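Local atomic coordinates of NADP-dependent glyceraldehyde-3-phosphate dehydrogenase (Bacillus halodurans, PDB entry 3PRL), a protein that probably catalyses the non-phosphorylating, NADP+-dependent oxidation of glyceraldehyde 3-phosphate, as a member of the aldehyde dehydrogenase family. Residues D[27-32]-D[43-48]; D[49-54]-D[224-229]; D[157-162]-D[233-238]; D[184-189]-D[214-219]. One frame throughout, in Å; residues are numbered along the deposited sequence.

Interaction 1 of 4, residues D[27-32]-D[43-48]; sequences ERISIS and IPALSQ
I29 and I43 pair on adjacent antiparallel strands, their side chains on the same face of the sheet. The I29 side chain can be followed outward. Its CB sits 4.0 Å from I43 CG1. CG1, anti to the carbonyl carbon and beside the backbone N (chi1 -52°), is the branch that reaches the A45 methyl, its tip CD1 lying 3.7 Å from A45 CB. The backbones of I29 and I43 are hydrogen-bonded in both directions. I29 N donates to I43 O at 2.6 Å, and I43 N donates back to I29 O at 2.8 Å. Two residues along, A45 N donates to E27 O at 3.1 Å. This is a beta hairpin, strand 39-44 returning against strand 28-32, at the margin of a small four-stranded mixed sheet. I31 continues the apolar face, its CD1 packing obliquely on I43 CG2 at 3.9 Å. Helix 192-204 covers that face through L193 and I196. R28 and P44 form a non-hydrogen-bonded pair whose side chains point apart. The end of R28 still comes near, NH2 lying 3.9 Å from P44 CD. That same NH2 is hydrogen-bonded to A12 O on strand 10-16, the next strand but one in the sheet.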
# COMPACT_ATOMS: atom_id res chain seq x y z
N GLU D 27 -24.88 -27.23 -35.91
CA GLU D 27 -23.56 -27.80 -36.16
C GLU D 27 -22.71 -27.98 -34.91
O GLU D 27 -22.78 -27.18 -33.96
CB GLU D 27 -22.79 -27.06 -37.27
CG GLU D 27 -23.22 -25.62 -37.54
CD GLU D 27 -23.33 -25.32 -39.03
OE1 GLU D 27 -23.41 -24.12 -39.38
OE2 GLU D 27 -23.35 -26.27 -39.84
N ARG D 28 -21.94 -29.06 -34.91
CA ARG D 28 -20.99 -29.38 -33.85
C ARG D 28 -19.57 -29.57 -34.39
O ARG D 28 -19.36 -29.68 -35.60
CB ARG D 28 -21.44 -30.63 -33.10
CG ARG D 28 -22.73 -30.46 -32.32
CD ARG D 28 -22.96 -31.60 -31.37
NE ARG D 28 -23.79 -31.16 -30.26
CZ ARG D 28 -23.33 -30.66 -29.12
NH1 ARG D 28 -24.18 -30.28 -28.17
NH2 ARG D 28 -22.02 -30.50 -28.94
N ILE D 29 -18.62 -29.60 -33.46
CA ILE D 29 -17.22 -29.92 -33.77
C ILE D 29 -16.79 -31.05 -32.83
O ILE D 29 -16.81 -30.88 -31.60
CB ILE D 29 -16.27 -28.71 -33.56
CG1 ILE D 29 -16.78 -27.48 -34.31
CG2 ILE D 29 -14.83 -29.06 -33.98
CD1 ILE D 29 -16.12 -26.18 -33.87
N SER D 30 -16.41 -32.17 -33.43
CA SER D 30 -16.02 -33.37 -32.69
C SER D 30 -14.63 -33.20 -32.11
O SER D 30 -13.75 -32.61 -32.75
CB SER D 30 -16.02 -34.60 -33.60
OG SER D 30 -17.26 -34.77 -34.25
N ILE D 31 -14.44 -33.73 -30.90
CA ILE D 31 -13.16 -33.65 -30.21
C ILE D 31 -12.61 -35.04 -29.98
O ILE D 31 -13.36 -35.96 -29.66
CB ILE D 31 -13.28 -32.85 -28.88
CG1 ILE D 31 -13.48 -31.35 -29.18
CG2 ILE D 31 -12.06 -33.08 -27.98
CD1 ILE D 31 -13.52 -30.46 -27.94
N SER D 32 -11.29 -35.19 -30.15
CA SER D 32 -10.66 -36.50 -30.01
C SER D 32 -9.48 -36.50 -29.04
O SER D 32 -8.74 -35.51 -28.90
CB SER D 32 -10.23 -37.01 -31.38
OG SER D 32 -11.36 -37.36 -32.15
N ILE D 43 -18.41 -30.19 -29.43
CA ILE D 43 -18.84 -28.87 -28.97
C ILE D 43 -19.64 -28.20 -30.08
O ILE D 43 -19.46 -28.53 -31.26
CB ILE D 43 -17.66 -27.97 -28.54
CG1 ILE D 43 -16.71 -27.70 -29.71
CG2 ILE D 43 -16.94 -28.59 -27.34
CD1 ILE D 43 -15.72 -26.61 -29.46
N PRO D 44 -20.54 -27.26 -29.72
CA PRO D 44 -21.29 -26.56 -30.76
C PRO D 44 -20.41 -25.54 -31.48
O PRO D 44 -19.66 -24.80 -30.83
CB PRO D 44 -22.41 -25.85 -29.98
CG PRO D 44 -22.36 -26.43 -28.58
CD PRO D 44 -20.95 -26.83 -28.37
N ALA D 45 -20.49 -25.51 -32.81
CA ALA D 45 -19.85 -24.46 -33.60
C ALA D 45 -20.83 -23.31 -33.77
O ALA D 45 -21.83 -23.43 -34.48
CB ALA D 45 -19.41 -25.00 -34.95
N LEU D 46 -20.55 -22.18 -33.11
CA LEU D 46 -21.50 -21.07 -33.02
C LEU D 46 -21.38 -20.09 -34.18
O LEU D 46 -20.34 -20.03 -34.85
CB LEU D 46 -21.36 -20.31 -31.69
CG LEU D 46 -21.96 -20.90 -30.40
CD1 LEU D 46 -21.81 -19.92 -29.23
CD2 LEU D 46 -23.43 -21.30 -30.58
N SER D 47 -22.46 -19.35 -34.39
CA SER D 47 -22.59 -18.37 -35.47
C SER D 47 -22.32 -16.94 -34.99
O SER D 47 -22.13 -16.71 -33.79
CB SER D 47 -24.00 -18.45 -36.09
OG SER D 47 -25.01 -18.16 -35.13
N GLN D 48 -22.31 -15.99 -35.92
CA GLN D 48 -22.07 -14.57 -35.60
C GLN D 48 -23.14 -13.98 -34.67
O GLN D 48 -22.83 -13.15 -33.81
CB GLN D 48 -21.91 -13.73 -36.87
CG GLN D 48 -20.48 -13.76 -37.45
CD GLN D 48 -20.33 -13.03 -38.77
OE1 GLN D 48 -21.01 -13.34 -39.76
NE2 GLN D 48 -19.43 -12.05 -38.80

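Interaction 2 of 4, residues D[49-54]-D[224-229]; sequences EEVNDA and DHLVEH
N52 meets both H225 and H229 with its amide oxygen. H225 NE2 donates to N52 OD1 at 2.6 Å, and H229 NE2 donates to N52 OD1 at 3.0 Å. The first bond is the straighter, with 158° at the hydrogen against 136° for the second. OD1 lies near the plane of each ring, so each imidazole presents its N-H edge. The H225 donor is tilted from the amide carbonyl plane, and the H229 donor stands above it. H225 gets there with CG anti to the backbone N (chi1 -176°), which brings the ring toward helix 48-65. On H229 the other nitrogen is also used: ND1 is hydrogen-bonded to G231 N, which fits NE2 as the donor toward N52. A leucine in place of N52 would probably leave both NE2 donors without their shared acceptor, and the H225 ring less fixed in its rotation. Beside the polar group lies an apolar one. V51 CG1 packs 3.6 Å from H225 CD2, at the ring edge, and 3.8 Å from L226 CD2. The contact sets helix 48-65 against short helix 223-227 of the Rossmann-like coenzyme domain, whose D224 belongs to the NADP+ site of the aldehyde dehydrogenase fold.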
# COMPACT_ATOMS: atom_id res chain seq x y z
N GLU D 49 -24.39 -14.43 -34.84
CA GLU D 49 -25.51 -13.95 -34.01
C GLU D 49 -25.41 -14.48 -32.59
O GLU D 49 -25.32 -13.70 -31.65
CB GLU D 49 -26.87 -14.35 -34.60
CG GLU D 49 -27.21 -13.67 -35.90
CD GLU D 49 -26.18 -13.95 -36.97
OE1 GLU D 49 -26.12 -15.10 -37.47
OE2 GLU D 49 -25.43 -13.00 -37.30
N GLU D 50 -25.42 -15.80 -32.44
CA GLU D 50 -25.31 -16.43 -31.13
C GLU D 50 -24.13 -15.88 -30.30
O GLU D 50 -24.17 -15.91 -29.07
CB GLU D 50 -25.26 -17.95 -31.26
CG GLU D 50 -26.50 -18.49 -31.95
CD GLU D 50 -26.42 -19.96 -32.26
OE1 GLU D 50 -25.46 -20.40 -32.92
OE2 GLU D 50 -27.36 -20.68 -31.85
N VAL D 51 -23.11 -15.34 -31.00
CA VAL D 51 -21.95 -14.68 -30.39
C VAL D 51 -22.25 -13.25 -29.90
O VAL D 51 -21.81 -12.86 -28.81
CB VAL D 51 -20.72 -14.67 -31.35
CG1 VAL D 51 -19.69 -13.64 -30.93
CG2 VAL D 51 -20.07 -16.04 -31.42
N ASN D 52 -22.99 -12.48 -30.70
CA ASN D 52 -23.54 -11.19 -30.27
C ASN D 52 -24.49 -11.40 -29.11
O ASN D 52 -24.42 -10.71 -28.11
CB ASN D 52 -24.28 -10.49 -31.42
CG ASN D 52 -23.44 -10.38 -32.69
OD1 ASN D 52 -22.24 -10.13 -32.62
ND2 ASN D 52 -24.07 -10.56 -33.85
N ASP D 53 -25.36 -12.39 -29.23
CA ASP D 53 -26.32 -12.70 -28.18
C ASP D 53 -25.68 -12.94 -26.83
O ASP D 53 -26.17 -12.47 -25.82
CB ASP D 53 -27.22 -13.87 -28.59
CG ASP D 53 -28.41 -13.43 -29.44
OD1 ASP D 53 -28.46 -12.24 -29.81
OD2 ASP D 53 -29.29 -14.27 -29.72
N ALA D 54 -24.57 -13.67 -26.83
CA ALA D 54 -23.78 -13.89 -25.63
C ALA D 54 -23.20 -12.59 -25.10
O ALA D 54 -23.23 -12.34 -23.89
CB ALA D 54 -22.68 -14.89 -25.90
N ASP D 224 -12.13 -13.39 -35.27
CA ASP D 224 -12.04 -11.95 -35.48
C ASP D 224 -13.23 -11.15 -34.93
O ASP D 224 -13.03 -10.14 -34.25
CB ASP D 224 -11.86 -11.63 -36.97
CG ASP D 224 -10.56 -12.21 -37.55
OD1 ASP D 224 -9.51 -12.22 -36.86
OD2 ASP D 224 -10.61 -12.63 -38.72
N HIS D 225 -14.44 -11.63 -35.22
CA HIS D 225 -15.71 -11.01 -34.78
C HIS D 225 -15.76 -10.72 -33.27
O HIS D 225 -16.29 -9.68 -32.86
CB HIS D 225 -16.89 -11.90 -35.19
CG HIS D 225 -18.24 -11.33 -34.88
ND1 HIS D 225 -18.87 -10.40 -35.68
CD2 HIS D 225 -19.10 -11.58 -33.86
CE1 HIS D 225 -20.05 -10.09 -35.17
NE2 HIS D 225 -20.22 -10.80 -34.07
N LEU D 226 -15.22 -11.64 -32.47
CA LEU D 226 -15.14 -11.44 -31.03
C LEU D 226 -14.18 -10.31 -30.70
O LEU D 226 -14.56 -9.35 -30.04
CB LEU D 226 -14.68 -12.71 -30.33
CG LEU D 226 -15.66 -13.87 -30.14
CD1 LEU D 226 -14.91 -15.19 -30.13
CD2 LEU D 226 -16.46 -13.69 -28.86
N VAL D 227 -12.95 -10.43 -31.18
CA VAL D 227 -11.86 -9.51 -30.86
C VAL D 227 -12.14 -8.08 -31.33
O VAL D 227 -11.65 -7.12 -30.73
CB VAL D 227 -10.51 -10.09 -31.40
CG1 VAL D 227 -9.59 -9.04 -31.96
CG2 VAL D 227 -9.83 -10.89 -30.31
N GLU D 228 -12.98 -7.97 -32.37
CA GLU D 228 -13.38 -6.70 -32.97
C GLU D 228 -14.68 -6.11 -32.42
O GLU D 228 -15.12 -5.07 -32.87
CB GLU D 228 -13.53 -6.88 -34.49
CG GLU D 228 -12.23 -7.15 -35.24
CD GLU D 228 -12.42 -7.47 -36.73
OE1 GLU D 228 -13.57 -7.72 -37.16
OE2 GLU D 228 -11.41 -7.48 -37.46
N HIS D 229 -15.31 -6.78 -31.46
CA HIS D 229 -16.66 -6.41 -31.01
C HIS D 229 -16.70 -5.21 -30.06
O HIS D 229 -16.13 -5.28 -28.96
CB HIS D 229 -17.33 -7.61 -30.32
CG HIS D 229 -18.82 -7.63 -30.49
ND1 HIS D 229 -19.67 -6.86 -29.73
CD2 HIS D 229 -19.61 -8.34 -31.33
CE1 HIS D 229 -20.92 -7.09 -30.10
NE2 HIS D 229 -20.91 -7.98 -31.07

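Interaction 3 of 4, residues D[157-162]-D[233-238]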
# COMPACT_ATOMS: atom_id res chain seq x y z
N LEU D 157 -13.46 -10.53 -22.27
CA LEU D 157 -13.27 -11.68 -23.14
C LEU D 157 -12.04 -12.44 -22.69
O LEU D 157 -10.93 -11.90 -22.68
CB LEU D 157 -13.13 -11.26 -24.61
CG LEU D 157 -12.88 -12.46 -25.56
CD1 LEU D 157 -14.17 -13.20 -25.84
CD2 LEU D 157 -12.22 -12.03 -26.85
N ALA D 158 -12.27 -13.68 -22.27
CA ALA D 158 -11.23 -14.58 -21.79
C ALA D 158 -11.07 -15.68 -22.82
O ALA D 158 -12.03 -16.40 -23.14
CB ALA D 158 -11.61 -15.19 -20.45
N ILE D 159 -9.84 -15.79 -23.34
CA ILE D 159 -9.52 -16.77 -24.36
C ILE D 159 -8.37 -17.62 -23.84
O ILE D 159 -7.25 -17.14 -23.68
CB ILE D 159 -9.11 -16.10 -25.70
CG1 ILE D 159 -9.94 -14.83 -25.96
CG2 ILE D 159 -9.19 -17.13 -26.87
CD1 ILE D 159 -9.25 -13.84 -26.94
N SER D 160 -8.66 -18.88 -23.58
CA SER D 160 -7.70 -19.78 -22.96
C SER D 160 -7.13 -20.84 -23.93
O SER D 160 -7.76 -21.14 -24.95
CB SER D 160 -8.30 -20.41 -21.70
OG SER D 160 -9.40 -21.25 -22.01
N PRO D 161 -5.94 -21.41 -23.61
CA PRO D 161 -5.23 -22.36 -24.47
C PRO D 161 -5.55 -23.84 -24.16
O PRO D 161 -6.36 -24.10 -23.28
CB PRO D 161 -3.77 -22.08 -24.12
CG PRO D 161 -3.82 -21.75 -22.64
CD PRO D 161 -5.24 -21.25 -22.32
N PHE D 162 -4.94 -24.77 -24.91
CA PHE D 162 -5.10 -26.22 -24.67
C PHE D 162 -4.16 -26.68 -23.54
O PHE D 162 -4.45 -27.66 -22.85
CB PHE D 162 -4.83 -27.02 -25.96
CG PHE D 162 -3.37 -27.23 -26.27
CD1 PHE D 162 -2.65 -28.26 -25.64
CD2 PHE D 162 -2.70 -26.41 -27.18
CE1 PHE D 162 -1.28 -28.46 -25.90
CE2 PHE D 162 -1.34 -26.60 -27.45
CZ PHE D 162 -0.63 -27.64 -26.80
N ASP D 233 -14.88 -4.88 -23.52
CA ASP D 233 -14.22 -3.78 -22.85
C ASP D 233 -12.83 -4.19 -22.36
O ASP D 233 -12.13 -3.37 -21.81
CB ASP D 233 -15.08 -3.29 -21.68
CG ASP D 233 -16.51 -3.04 -22.09
OD1 ASP D 233 -16.78 -1.98 -22.70
OD2 ASP D 233 -17.38 -3.91 -21.83
N MET D 234 -12.47 -5.46 -22.56
CA MET D 234 -11.16 -5.97 -22.16
C MET D 234 -10.91 -7.37 -22.73
O MET D 234 -11.80 -8.24 -22.69
CB MET D 234 -11.05 -6.01 -20.62
CG MET D 234 -9.64 -6.20 -20.06
SD MET D 234 -9.22 -7.90 -19.58
CE MET D 234 -7.65 -7.54 -18.81
N ILE D 235 -9.68 -7.59 -23.23
CA ILE D 235 -9.25 -8.91 -23.69
C ILE D 235 -8.09 -9.47 -22.87
O ILE D 235 -7.10 -8.78 -22.66
CB ILE D 235 -8.83 -8.93 -25.22
CG1 ILE D 235 -9.92 -8.35 -26.11
CG2 ILE D 235 -8.46 -10.36 -25.68
CD1 ILE D 235 -11.18 -9.11 -26.09
N THR D 236 -8.22 -10.72 -22.42
CA THR D 236 -7.09 -11.45 -21.83
C THR D 236 -6.85 -12.80 -22.50
O THR D 236 -7.72 -13.68 -22.52
CB THR D 236 -7.22 -11.59 -20.32
OG1 THR D 236 -6.11 -12.35 -19.83
CG2 THR D 236 -8.55 -12.26 -19.93
N PHE D 237 -5.65 -12.98 -23.03
CA PHE D 237 -5.40 -14.10 -23.92
C PHE D 237 -4.09 -14.79 -23.62
O PHE D 237 -3.04 -14.15 -23.44
CB PHE D 237 -5.46 -13.60 -25.38
CG PHE D 237 -4.90 -14.56 -26.39
CD1 PHE D 237 -5.73 -15.45 -27.07
CD2 PHE D 237 -3.55 -14.55 -26.70
CE1 PHE D 237 -5.21 -16.33 -28.03
CE2 PHE D 237 -3.02 -15.42 -27.65
CZ PHE D 237 -3.86 -16.31 -28.32
N THR D 238 -4.17 -16.12 -23.59
CA THR D 238 -3.01 -16.96 -23.52
C THR D 238 -3.01 -17.88 -24.73
O THR D 238 -4.03 -18.50 -25.04
CB THR D 238 -3.02 -17.81 -22.24
OG1 THR D 238 -3.05 -16.96 -21.10
CG2 THR D 238 -1.80 -18.68 -22.18
O HOH W 1 -5.03 -20.35 -26.97
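Strands 157-159 and 234-238 run parallel, their axes 5.0 Å apart at closest and 7° from each other, with L157 paired to I235 and I159 to F237. Four backbone bonds alternate between the two strands. L157 N donates to M234 O, and T236 N to L157 O. I159 N donates to T236 O, and T238 N closes the series at I159 O, 3.2 Å away. On the face of I159 and F237, I159 CB meets the edge of the F237 ring at CD1, 3.7 Å off. I159 CD1 also touches I235 CG2 at 3.8 Å, the two side chains crossing at a slant. I247 of helix 241-250 packs on I159, I235 and F237. These are the first and fourth strands of a Rossmann-like sheet, and the chain leaving the first carries the NADP+-binding residues S160 and F162. The opposite face bears A158 and T236, both touching K172 of helix 167-178. Further along, P161 CG packs on T238 CG2 at 3.7 Å. T238 OG1 is hydrogen-bonded to K172 NZ. A water donates to T238 O at 2.9 Å and makes a weak, long bond to S160 O at 3.5 Å.

Interaction 4 of 4, residues D[184-189]-D[214-219]; sequences VFKPAT and VVTGRG
The K186 side chain leaves with CG opposite the backbone N (chi1 180°) and bends at chi2 (40°), which lays its chain along the backbone of V215 and T216. V215 has CG2 between its backbone N and carbonyl carbon. That turns this methyl toward the other segment, where it packs on K186 CB and, at 3.6 Å, on V184 CG1. The backbones meet in a single hydrogen bond, V215 N to F185 O at 2.7 Å. The CA of K186 also makes a C-H...O contact with V215 O at 3.4 Å. At the end of the lysine, NZ lies 3.7 Å from T216 CA and makes a weak bond to P187 O. P187 folds back over F185, its CD 3.9 Å above the ring. T216 CG2 comes 4.0 Å from P187 CG, while T216 OG1 is hydrogen-bonded to P44 O. K186, T189 and G219 all belong to the NADP+ site. A methionine in place of K186 would probably deprive that site of a positive charge and leave P187 O without its weak donor. Strands 182-186 and 212-214 are the two ends of a beta-alpha-beta crossover. Its helix, 192-204, packs through V199 on F185 and V214. Helix 167-178 also touches F185, strand 144-159 lies beside V184, and strand 10-16 meets V214 and T216.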
# COMPACT_ATOMS: atom_id res chain seq x y z
N VAL D 184 -17.32 -13.27 -21.34
CA VAL D 184 -17.48 -14.12 -22.51
C VAL D 184 -16.25 -15.03 -22.56
O VAL D 184 -15.12 -14.54 -22.69
CB VAL D 184 -17.67 -13.29 -23.79
CG1 VAL D 184 -17.71 -14.19 -25.01
CG2 VAL D 184 -18.95 -12.52 -23.69
N PHE D 185 -16.48 -16.33 -22.37
CA PHE D 185 -15.43 -17.34 -22.30
C PHE D 185 -15.31 -18.14 -23.61
O PHE D 185 -16.25 -18.83 -24.02
CB PHE D 185 -15.70 -18.31 -21.14
CG PHE D 185 -14.67 -19.45 -21.02
CD1 PHE D 185 -13.31 -19.22 -21.24
CD2 PHE D 185 -15.08 -20.74 -20.66
CE1 PHE D 185 -12.37 -20.24 -21.14
CE2 PHE D 185 -14.14 -21.77 -20.53
CZ PHE D 185 -12.78 -21.52 -20.77
N LYS D 186 -14.14 -18.04 -24.24
CA LYS D 186 -13.82 -18.87 -25.43
C LYS D 186 -12.64 -19.80 -25.18
O LYS D 186 -11.50 -19.37 -25.27
CB LYS D 186 -13.55 -17.98 -26.67
CG LYS D 186 -13.20 -18.76 -27.99
CD LYS D 186 -14.04 -20.03 -28.17
CE LYS D 186 -13.33 -21.10 -29.00
NZ LYS D 186 -13.76 -22.49 -28.59
N PRO D 187 -12.91 -21.10 -24.88
CA PRO D 187 -11.80 -22.05 -24.68
C PRO D 187 -11.09 -22.37 -25.98
O PRO D 187 -11.67 -22.21 -27.03
CB PRO D 187 -12.49 -23.32 -24.17
CG PRO D 187 -13.91 -23.20 -24.58
CD PRO D 187 -14.22 -21.73 -24.62
N ALA D 188 -9.84 -22.82 -25.92
CA ALA D 188 -9.25 -23.47 -27.09
C ALA D 188 -10.18 -24.65 -27.43
O ALA D 188 -10.72 -25.31 -26.52
CB ALA D 188 -7.86 -23.97 -26.77
N THR D 189 -10.38 -24.90 -28.71
CA THR D 189 -11.29 -25.97 -29.12
C THR D 189 -10.82 -27.33 -28.58
O THR D 189 -11.62 -28.13 -28.07
CB THR D 189 -11.53 -25.99 -30.66
OG1 THR D 189 -12.38 -24.89 -31.01
CG2 THR D 189 -12.23 -27.30 -31.11
N VAL D 214 -20.39 -19.03 -22.40
CA VAL D 214 -19.38 -19.82 -23.11
C VAL D 214 -19.60 -19.71 -24.61
O VAL D 214 -20.69 -20.00 -25.10
CB VAL D 214 -19.37 -21.32 -22.70
CG1 VAL D 214 -18.19 -22.05 -23.36
CG2 VAL D 214 -19.34 -21.47 -21.18
N VAL D 215 -18.58 -19.26 -25.33
CA VAL D 215 -18.68 -19.20 -26.77
C VAL D 215 -17.73 -20.23 -27.34
O VAL D 215 -16.55 -20.22 -27.04
CB VAL D 215 -18.41 -17.78 -27.35
CG1 VAL D 215 -19.60 -16.85 -27.02
CG2 VAL D 215 -17.09 -17.18 -26.83
N THR D 216 -18.26 -21.14 -28.14
CA THR D 216 -17.44 -22.10 -28.84
C THR D 216 -17.72 -22.02 -30.34
O THR D 216 -18.82 -21.65 -30.76
CB THR D 216 -17.65 -23.56 -28.34
OG1 THR D 216 -19.04 -23.89 -28.41
CG2 THR D 216 -17.15 -23.71 -26.90
N GLY D 217 -16.73 -22.36 -31.13
CA GLY D 217 -16.83 -22.21 -32.56
C GLY D 217 -15.47 -22.42 -33.15
O GLY D 217 -14.46 -22.37 -32.45
N ARG D 218 -15.46 -22.66 -34.46
CA ARG D 218 -14.25 -23.01 -35.18
C ARG D 218 -13.03 -22.17 -34.75
O ARG D 218 -12.12 -22.70 -34.08
CB ARG D 218 -14.52 -22.93 -36.69
CG ARG D 218 -15.81 -23.67 -37.10
CD ARG D 218 -15.60 -24.54 -38.33
NE ARG D 218 -14.48 -25.47 -38.15
CZ ARG D 218 -14.59 -26.80 -38.12
NH1 ARG D 218 -13.50 -27.54 -37.95
NH2 ARG D 218 -15.77 -27.39 -38.28
N GLY D 219 -13.02 -20.89 -35.08
CA GLY D 219 -11.88 -20.03 -34.75
C GLY D 219 -11.62 -19.02 -35.85
O GLY D 219 -10.55 -18.41 -35.90

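Overall arrangement
From the N terminus, interaction 1 closes first, a short hairpin finished before any other contact opens. Interaction 2 opens straight after it, on helix 48-65. Interaction 3 opens at 157-162 and interaction 4 at 184-189. Interaction 4 then closes at 214-219, nested inside the loops of both interactions 2 and 3. Interaction 2 closes at 224-229 and interaction 3 at 233-238, so these two cross. Interactions 3 and 4 share one sheet, in which their strands run parallel, joined where A158 pairs with V184 and K186. The hairpin of interaction 1 is tied to interaction 4 through P44, L46 and T216. Interaction 2 packs on interactions 3 and 4 through L226, against L157 and V215.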